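Local coordinates for protein transmembrane oligosaccharyl transferase, putative (Archaeoglobus fulgidus, PDB 3VGP) that is the C-terminal globular domain of a putative membrane-embedded oligosaccharyl transferase of the archaeal AglB family, at residues F127-T131 and V132-L136; T91-I95 and T96-A100; T103-P106 and A107-I111. The protein carries 1 engineered substitution. All coordinates share one frame; numbering follows the deposited sequence.

Contact 1 (F127-T131 and V132-L136)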
loop_
_atom_site.group_PDB
_atom_site.type_symbol
_atom_site.label_atom_id
_atom_site.label_comp_id
_atom_site.label_asym_id
_atom_site.label_seq_id
_atom_site.Cartn_x
_atom_site.Cartn_y
_atom_site.Cartn_z
ATOM N N PHE A 127 -16.654 5.711 5.235
ATOM C CA PHE A 127 -15.537 5.118 5.962
ATOM C C PHE A 127 -14.266 5.423 5.178
ATOM O O PHE A 127 -13.295 5.946 5.723
ATOM C CB PHE A 127 -15.702 3.597 6.069
ATOM C CG PHE A 127 -14.640 2.926 6.898
ATOM C CD1 PHE A 127 -14.786 2.807 8.278
ATOM C CD2 PHE A 127 -13.484 2.430 6.303
ATOM C CE1 PHE A 127 -13.796 2.203 9.051
ATOM C CE2 PHE A 127 -12.487 1.825 7.066
ATOM C CZ PHE A 127 -12.644 1.712 8.445
ATOM N N PHE A 128 -14.285 5.090 3.893
ATOM C CA PHE A 128 -13.136 5.324 3.023
ATOM C C PHE A 128 -12.632 6.768 3.081
ATOM O O PHE A 128 -11.432 7.011 3.190
ATOM C CB PHE A 128 -13.489 4.981 1.571
ATOM C CG PHE A 128 -12.400 5.317 0.599
ATOM C CD1 PHE A 128 -11.280 4.500 0.481
ATOM C CD2 PHE A 128 -12.451 6.494 -0.143
ATOM C CE1 PHE A 128 -10.229 4.851 -0.352
ATOM C CE2 PHE A 128 -11.398 6.853 -0.979
ATOM C CZ PHE A 128 -10.285 6.027 -1.080
ATOM N N ASN A 129 -13.547 7.731 3.017
ATOM C CA ASN A 129 -13.144 9.133 3.035
ATOM C C ASN A 129 -12.418 9.609 4.292
ATOM O O ASN A 129 -11.800 10.675 4.278
ATOM C CB ASN A 129 -14.348 10.040 2.770
ATOM C CG ASN A 129 -14.913 9.866 1.372
ATOM O OD1 ASN A 129 -14.202 9.478 0.442
ATOM N ND2 ASN A 129 -16.193 10.171 1.212
ATOM N N HIS A 130 -12.481 8.839 5.374
ATOM C CA HIS A 130 -11.790 9.239 6.597
ATOM C C HIS A 130 -10.504 8.459 6.838
ATOM O O HIS A 130 -9.877 8.603 7.886
ATOM C CB HIS A 130 -12.702 9.080 7.817
ATOM C CG HIS A 130 -13.850 10.042 7.845
ATOM N ND1 HIS A 130 -14.975 9.882 7.067
ATOM C CD2 HIS A 130 -14.041 11.180 8.555
ATOM C CE1 HIS A 130 -15.812 10.878 7.296
ATOM N NE2 HIS A 130 -15.269 11.680 8.193
ATOM N N THR A 131 -10.101 7.644 5.867
ATOM C CA THR A 131 -8.894 6.827 6.019
ATOM C C THR A 131 -7.629 7.517 5.539
ATOM O O THR A 131 -7.678 8.531 4.843
ATOM C CB THR A 131 -8.994 5.515 5.221
ATOM O OG1 THR A 131 -9.043 5.818 3.819
ATOM C CG2 THR A 131 -10.243 4.740 5.611
ATOM N N VAL A 132 -6.490 6.946 5.913
ATOM C CA VAL A 132 -5.205 7.471 5.486
ATOM C C VAL A 132 -5.098 7.237 3.976
ATOM O O VAL A 132 -4.495 8.037 3.255
ATOM C CB VAL A 132 -4.051 6.766 6.229
ATOM C CG1 VAL A 132 -2.732 6.992 5.500
ATOM C CG2 VAL A 132 -3.955 7.309 7.652
ATOM N N LEU A 133 -5.697 6.147 3.496
ATOM C CA LEU A 133 -5.675 5.852 2.064
ATOM C C LEU A 133 -6.313 7.005 1.294
ATOM O O LEU A 133 -5.840 7.384 0.216
ATOM C CB LEU A 133 -6.421 4.544 1.759
ATOM C CG LEU A 133 -6.638 4.181 0.283
ATOM C CD1 LEU A 133 -5.333 4.259 -0.514
ATOM C CD2 LEU A 133 -7.224 2.779 0.202
ATOM N N TYR A 134 -7.390 7.567 1.838
ATOM C CA TYR A 134 -8.041 8.689 1.169
ATOM C C TYR A 134 -7.054 9.851 1.111
ATOM O O TYR A 134 -6.862 10.472 0.063
ATOM C CB TYR A 134 -9.295 9.134 1.934
ATOM C CG TYR A 134 -9.915 10.398 1.371
ATOM C CD1 TYR A 134 -10.930 10.336 0.413
ATOM C CD2 TYR A 134 -9.457 11.654 1.765
ATOM C CE1 TYR A 134 -11.471 11.497 -0.143
ATOM C CE2 TYR A 134 -9.989 12.822 1.216
ATOM C CZ TYR A 134 -10.995 12.733 0.264
ATOM O OH TYR A 134 -11.528 13.883 -0.271
ATOM N N ARG A 135 -6.424 10.144 2.243
ATOM C CA ARG A 135 -5.467 11.240 2.309
ATOM C C ARG A 135 -4.255 11.023 1.416
ATOM O O ARG A 135 -3.599 11.982 1.015
ATOM C CB ARG A 135 -5.047 11.481 3.756
ATOM C CG ARG A 135 -5.997 12.425 4.482
ATOM C CD ARG A 135 -5.828 12.334 5.976
ATOM N NE ARG A 135 -6.496 11.154 6.509
ATOM C CZ ARG A 135 -6.376 10.731 7.761
ATOM N NH1 ARG A 135 -5.606 11.393 8.614
ATOM N NH2 ARG A 135 -7.029 9.651 8.158
ATOM N N LEU A 136 -3.953 9.767 1.104
ATOM C CA LEU A 136 -2.838 9.482 0.211
ATOM C C LEU A 136 -3.279 9.666 -1.238
ATOM O O LEU A 136 -2.861 10.604 -1.922
ATOM C CB LEU A 136 -2.332 8.041 0.396
ATOM C CG LEU A 136 -1.545 7.719 1.668
ATOM C CD1 LEU A 136 -1.401 6.218 1.837
ATOM C CD2 LEU A 136 -0.174 8.370 1.576
#
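Thr131 OG1 bridges Phe128 O and Tyr134 N across the link between helices 121-129 and 132-138. It lies between its own backbone N and carbonyl carbon (chi1 65°), a rotation that turns the oxygen to both helices at once. Toward the preceding helix Thr131 OG1 donates to Phe128 O at 2.7 Å, on a lone pair in the carbonyl plane; toward the next it accepts from Tyr134 N at 3.1 Å. Phe128 O also receives Thr131 N, so two donors grip this carbonyl. The Tyr134 side chain swings back over the turn, and one face of its ring takes Asn129 O, 3.4 Å above the plane and offset toward the rim. The amide of Asn129 stands at 73° to that ring, with Asn129 OD1 3.4 Å from Tyr134 CD1. Phe128 CE2 lies 3.8 Å from Tyr134 CD1, the two side chains crossing at about a right angle, while Leu133 CD2 reaches the edge of the Phe128 ring at CE1, 3.7 Å away. Arg135, bent at chi3 (-79°), folds back so that its guanidinium makes weak bonds from NE to Thr131 O and from NH2 to His130 O; NH2 also bonds Lys72 O. Thr131 is thus a classical threonine N-cap, here at a short interhelical link whose apolar side chains are buried, Phe128 edge-to-face against Phe105 and Leu133 against Phe105 and Phe69.

Contact 2 (T91-I95 and T96-A100)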
loop_
_atom_site.group_PDB
_atom_site.type_symbol
_atom_site.label_atom_id
_atom_site.label_comp_id
_atom_site.label_asym_id
_atom_site.label_seq_id
_atom_site.Cartn_x
_atom_site.Cartn_y
_atom_site.Cartn_z
ATOM N N THR A 91 -0.359 3.215 -4.087
ATOM C CA THR A 91 -1.815 3.202 -4.198
ATOM C C THR A 91 -2.208 3.205 -5.676
ATOM O O THR A 91 -1.356 3.344 -6.551
ATOM C CB THR A 91 -2.462 4.430 -3.501
ATOM O OG1 THR A 91 -2.072 5.638 -4.169
ATOM C CG2 THR A 91 -2.020 4.503 -2.036
ATOM N N ALA A 92 -3.498 3.027 -5.944
ATOM C CA ALA A 92 -4.016 3.023 -7.312
ATOM C C ALA A 92 -5.525 3.191 -7.217
ATOM O O ALA A 92 -6.111 2.948 -6.162
ATOM C CB ALA A 92 -3.674 1.709 -8.010
ATOM N N ASP A 93 -6.168 3.596 -8.307
ATOM C CA ASP A 93 -7.616 3.792 -8.258
ATOM C C ASP A 93 -8.347 2.540 -7.791
ATOM O O ASP A 93 -9.331 2.629 -7.050
ATOM C CB ASP A 93 -8.175 4.192 -9.631
ATOM C CG ASP A 93 -7.814 5.608 -10.029
ATOM O OD1 ASP A 93 -7.446 6.410 -9.145
ATOM O OD2 ASP A 93 -7.922 5.927 -11.237
ATOM N N GLU A 94 -7.860 1.378 -8.213
ATOM C CA GLU A 94 -8.496 0.105 -7.868
ATOM C C GLU A 94 -8.737 -0.167 -6.385
ATOM O O GLU A 94 -9.680 -0.873 -6.041
ATOM C CB GLU A 94 -7.707 -1.070 -8.463
ATOM C CG GLU A 94 -6.300 -1.235 -7.898
ATOM C CD GLU A 94 -5.627 -2.517 -8.359
ATOM O OE1 GLU A 94 -4.469 -2.761 -7.952
ATOM O OE2 GLU A 94 -6.258 -3.283 -9.123
ATOM N N ILE A 95 -7.895 0.359 -5.498
ATOM C CA ILE A 95 -8.113 0.099 -4.077
ATOM C C ILE A 95 -8.906 1.193 -3.377
ATOM O O ILE A 95 -9.049 1.187 -2.151
ATOM C CB ILE A 95 -6.772 -0.150 -3.315
ATOM C CG1 ILE A 95 -5.873 1.087 -3.360
ATOM C CG2 ILE A 95 -6.045 -1.323 -3.939
ATOM C CD1 ILE A 95 -4.647 0.952 -2.461
ATOM N N THR A 96 -9.440 2.126 -4.164
ATOM C CA THR A 96 -10.229 3.226 -3.620
ATOM C C THR A 96 -11.692 3.038 -4.001
ATOM O O THR A 96 -12.038 2.098 -4.719
ATOM C CB THR A 96 -9.765 4.581 -4.176
ATOM O OG1 THR A 96 -10.249 4.746 -5.517
ATOM C CG2 THR A 96 -8.236 4.649 -4.179
HETATM N N MSE A 97 -12.547 3.935 -3.524
HETATM C CA MSE A 97 -13.972 3.849 -3.819
HETATM C C MSE A 97 -14.384 4.674 -5.033
HETATM O O MSE A 97 -15.520 5.133 -5.123
HETATM C CB MSE A 97 -14.790 4.266 -2.594
HETATM C CG MSE A 97 -14.791 3.226 -1.472
HETATM SE SE MSE A 97 -15.528 1.508 -2.004
HETATM C CE MSE A 97 -17.392 2.001 -2.073
ATOM N N LYS A 98 -13.457 4.854 -5.970
ATOM C CA LYS A 98 -13.739 5.612 -7.185
ATOM C C LYS A 98 -14.936 4.984 -7.897
ATOM O O LYS A 98 -15.846 5.682 -8.349
ATOM C CB LYS A 98 -12.512 5.599 -8.102
ATOM C CG LYS A 98 -12.705 6.284 -9.451
ATOM C CD LYS A 98 -11.389 6.324 -10.226
ATOM C CE LYS A 98 -11.544 6.970 -11.601
ATOM N NZ LYS A 98 -12.307 6.125 -12.563
ATOM N N ASP A 99 -14.929 3.659 -7.983
ATOM C CA ASP A 99 -16.009 2.918 -8.622
ATOM C C ASP A 99 -16.473 1.844 -7.645
ATOM O O ASP A 99 -15.762 0.872 -7.406
ATOM C CB ASP A 99 -15.508 2.254 -9.904
ATOM C CG ASP A 99 -16.629 1.622 -10.711
ATOM O OD1 ASP A 99 -17.604 1.129 -10.105
ATOM O OD2 ASP A 99 -16.527 1.607 -11.955
ATOM N N ALA A 100 -17.661 2.023 -7.082
ATOM C CA ALA A 100 -18.196 1.066 -6.118
ATOM C C ALA A 100 -18.353 -0.335 -6.702
ATOM O O ALA A 100 -18.377 -1.318 -5.960
ATOM C CB ALA A 100 -19.537 1.561 -5.580
#
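A chi1 of 77° sets Thr96 OG1 between its own backbone N and carbonyl carbon and aims it back at Asp93, whereas Thr96 CG2, anti to the carbonyl carbon, comes within 3.4 Å of Ala92 O. Asp93 O takes two donors from one residue. Thr96 OG1 donates to Asp93 O at 2.8 Å, on a lone pair in the carbonyl plane, and Thr96 N at 2.9 Å from well above that plane, 51° out of it. Thr96 OG1 also accepts from Lys98 N at 3.2 Å and so links the short 3-10 turn 93-95 to the chain beyond it. Lys98 runs extended as far as CE, its CD lying 3.6 Å from Asp93 OD2, and bends at chi4. The charged ends stay apart, Lys98 NZ being 4.6 Å from Asp93 OD2, so any attraction between them is probably modest. Asp93 has a firmer partner in His137 of helix 132-138, bonded to OD1, and Asp155 OD2 accepts from its backbone N. Thr96 packs against Phe128. The hydroxyl of Thr96 with Lys98 N forms an ST turn, which directly follows the 3-10 turn in the loop leading from strand 88-91 to helix 105-111.

Contact 3 (T103-P106 and A107-I111)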
loop_
_atom_site.group_PDB
_atom_site.type_symbol
_atom_site.label_atom_id
_atom_site.label_comp_id
_atom_site.label_asym_id
_atom_site.label_seq_id
_atom_site.Cartn_x
_atom_site.Cartn_y
_atom_site.Cartn_z
ATOM N N THR A 103 -13.904 -2.208 -7.239
ATOM C CA THR A 103 -13.031 -1.799 -6.153
ATOM C C THR A 103 -12.565 -2.954 -5.276
ATOM O O THR A 103 -13.279 -3.937 -5.083
ATOM C CB THR A 103 -13.747 -0.778 -5.254
ATOM O OG1 THR A 103 -12.913 -0.464 -4.133
ATOM C CG2 THR A 103 -15.062 -1.353 -4.741
ATOM N N LYS A 104 -11.353 -2.820 -4.748
ATOM C CA LYS A 104 -10.781 -3.825 -3.867
ATOM C C LYS A 104 -10.829 -3.314 -2.433
ATOM O O LYS A 104 -10.391 -4.001 -1.515
ATOM C CB LYS A 104 -9.327 -4.115 -4.264
ATOM C CG LYS A 104 -9.183 -4.842 -5.591
ATOM C CD LYS A 104 -7.719 -4.987 -6.009
ATOM C CE LYS A 104 -7.619 -5.705 -7.351
ATOM N NZ LYS A 104 -6.216 -5.879 -7.810
ATOM N N PHE A 105 -11.358 -2.108 -2.233
ATOM C CA PHE A 105 -11.419 -1.558 -0.882
ATOM C C PHE A 105 -12.260 -2.422 0.061
ATOM O O PHE A 105 -11.913 -2.583 1.229
ATOM C CB PHE A 105 -11.930 -0.115 -0.894
ATOM C CG PHE A 105 -11.787 0.575 0.434
ATOM C CD1 PHE A 105 -12.907 0.885 1.196
ATOM C CD2 PHE A 105 -10.525 0.855 0.953
ATOM C CE1 PHE A 105 -12.774 1.461 2.458
ATOM C CE2 PHE A 105 -10.382 1.429 2.217
ATOM C CZ PHE A 105 -11.514 1.731 2.968
ATOM N N PRO A 106 -13.376 -2.989 -0.424
ATOM C CA PRO A 106 -14.146 -3.822 0.506
ATOM C C PRO A 106 -13.307 -5.017 0.975
ATOM O O PRO A 106 -13.381 -5.418 2.134
ATOM C CB PRO A 106 -15.352 -4.242 -0.331
ATOM C CG PRO A 106 -15.575 -3.023 -1.195
ATOM C CD PRO A 106 -14.156 -2.706 -1.643
ATOM N N ALA A 107 -12.507 -5.578 0.070
ATOM C CA ALA A 107 -11.652 -6.712 0.404
ATOM C C ALA A 107 -10.624 -6.268 1.434
ATOM O O ALA A 107 -10.335 -6.986 2.387
ATOM C CB ALA A 107 -10.948 -7.239 -0.854
ATOM N N ILE A 108 -10.071 -5.078 1.232
ATOM C CA ILE A 108 -9.090 -4.534 2.162
ATOM C C ILE A 108 -9.732 -4.389 3.540
ATOM O O ILE A 108 -9.144 -4.770 4.552
ATOM C CB ILE A 108 -8.568 -3.159 1.670
ATOM C CG1 ILE A 108 -7.653 -3.362 0.457
ATOM C CG2 ILE A 108 -7.834 -2.443 2.785
ATOM C CD1 ILE A 108 -7.205 -2.065 -0.222
HETATM N N MSE A 109 -10.947 -3.848 3.576
HETATM C CA MSE A 109 -11.660 -3.683 4.836
HETATM C C MSE A 109 -11.859 -5.024 5.543
HETATM O O MSE A 109 -11.664 -5.119 6.756
HETATM C CB MSE A 109 -13.016 -3.017 4.601
HETATM C CG MSE A 109 -12.929 -1.540 4.268
HETATM SE SE MSE A 109 -14.669 -0.706 4.310
HETATM C CE MSE A 109 -14.930 -0.734 6.224
ATOM N N ARG A 110 -12.238 -6.056 4.792
ATOM C CA ARG A 110 -12.447 -7.380 5.379
ATOM C C ARG A 110 -11.174 -7.916 6.022
ATOM O O ARG A 110 -11.204 -8.421 7.145
ATOM C CB ARG A 110 -12.931 -8.383 4.325
ATOM C CG ARG A 110 -14.284 -8.058 3.721
ATOM C CD ARG A 110 -14.902 -9.272 3.045
ATOM N NE ARG A 110 -16.103 -8.910 2.299
ATOM C CZ ARG A 110 -16.086 -8.339 1.099
ATOM N NH1 ARG A 110 -14.929 -8.073 0.507
ATOM N NH2 ARG A 110 -17.224 -8.027 0.493
ATOM N N ILE A 111 -10.059 -7.811 5.305
ATOM C CA ILE A 111 -8.777 -8.290 5.814
ATOM C C ILE A 111 -8.368 -7.515 7.065
ATOM O O ILE A 111 -7.720 -8.064 7.961
ATOM C CB ILE A 111 -7.673 -8.163 4.740
ATOM C CG1 ILE A 111 -7.993 -9.086 3.562
ATOM C CG2 ILE A 111 -6.314 -8.505 5.334
ATOM C CD1 ILE A 111 -8.078 -10.555 3.929
HETATM O O HOH W 1 -13.337 -5.824 -2.944
#
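Thr103 meets the start of helix 105-111 with both its carbonyl and its side chain. A water that donates to Thr103 O at 2.9 Å accepts from Ala107 N at 3.1 Å. Thr103 OG1 accepts from Phe105 N at 3.0 Å in a nearly straight bond of 161°, and the hydroxyl also bonds Thr96 O, so it serves the helix start and the preceding loop together. Lys104 sends its extended chain away to a salt bridge with Glu94, while its carbonyl oxygen accepts from Ile108 N; Ile108 CG1 packs 3.4 Å from Lys104 O. A side-chain capping bond just ahead of the first turn, then i to i+4 backbone bonds, makes this a capped start to an alpha-helix. Phe105 has its ring thrown anti to the backbone N (chi1 -170°), alongside Met109 one turn on. Met109 CG sits over one ring face in a CH-pi contact, 3.9 Å from the centroid, and the selenium of this selenomethionine lies obliquely beside the ring, 3.4 Å from Phe105 CE1, in a Met-aromatic contact. Both residues also touch Ile124 and Phe127 of helix 121-129. Pro106 comes next: its O accepts from Arg110 N, and Arg110 CG rests 3.2 Å from Pro106 O. The Arg110 chain, extended from CG to NE, passes back along Pro106, where Arg110 NH1 lies 3.9 Å from Pro106 CB, and forms a salt bridge with Asp117 through NH2.

Overall arrangement
From the N terminus the contacts come in series, none nesting in or crossing another. Contact 2 closes a turn just after strand 88-91, contact 3 forms the start of helix 105-111, and contact 1 closes the bend between helices 121-129 and 132-138. Contacts 2 and 3, centres about 10 Å apart, are joined by the packing of Ile95 on Phe105 and Ile108. Contacts 1 and 2 meet where Leu133 reaches Thr91 and Phe128 touches Met97. Between contacts 1 and 3 the rings of Phe127 and Phe105 pack together. The three thus tie the end of an inner strand of the mixed sheet to three helices.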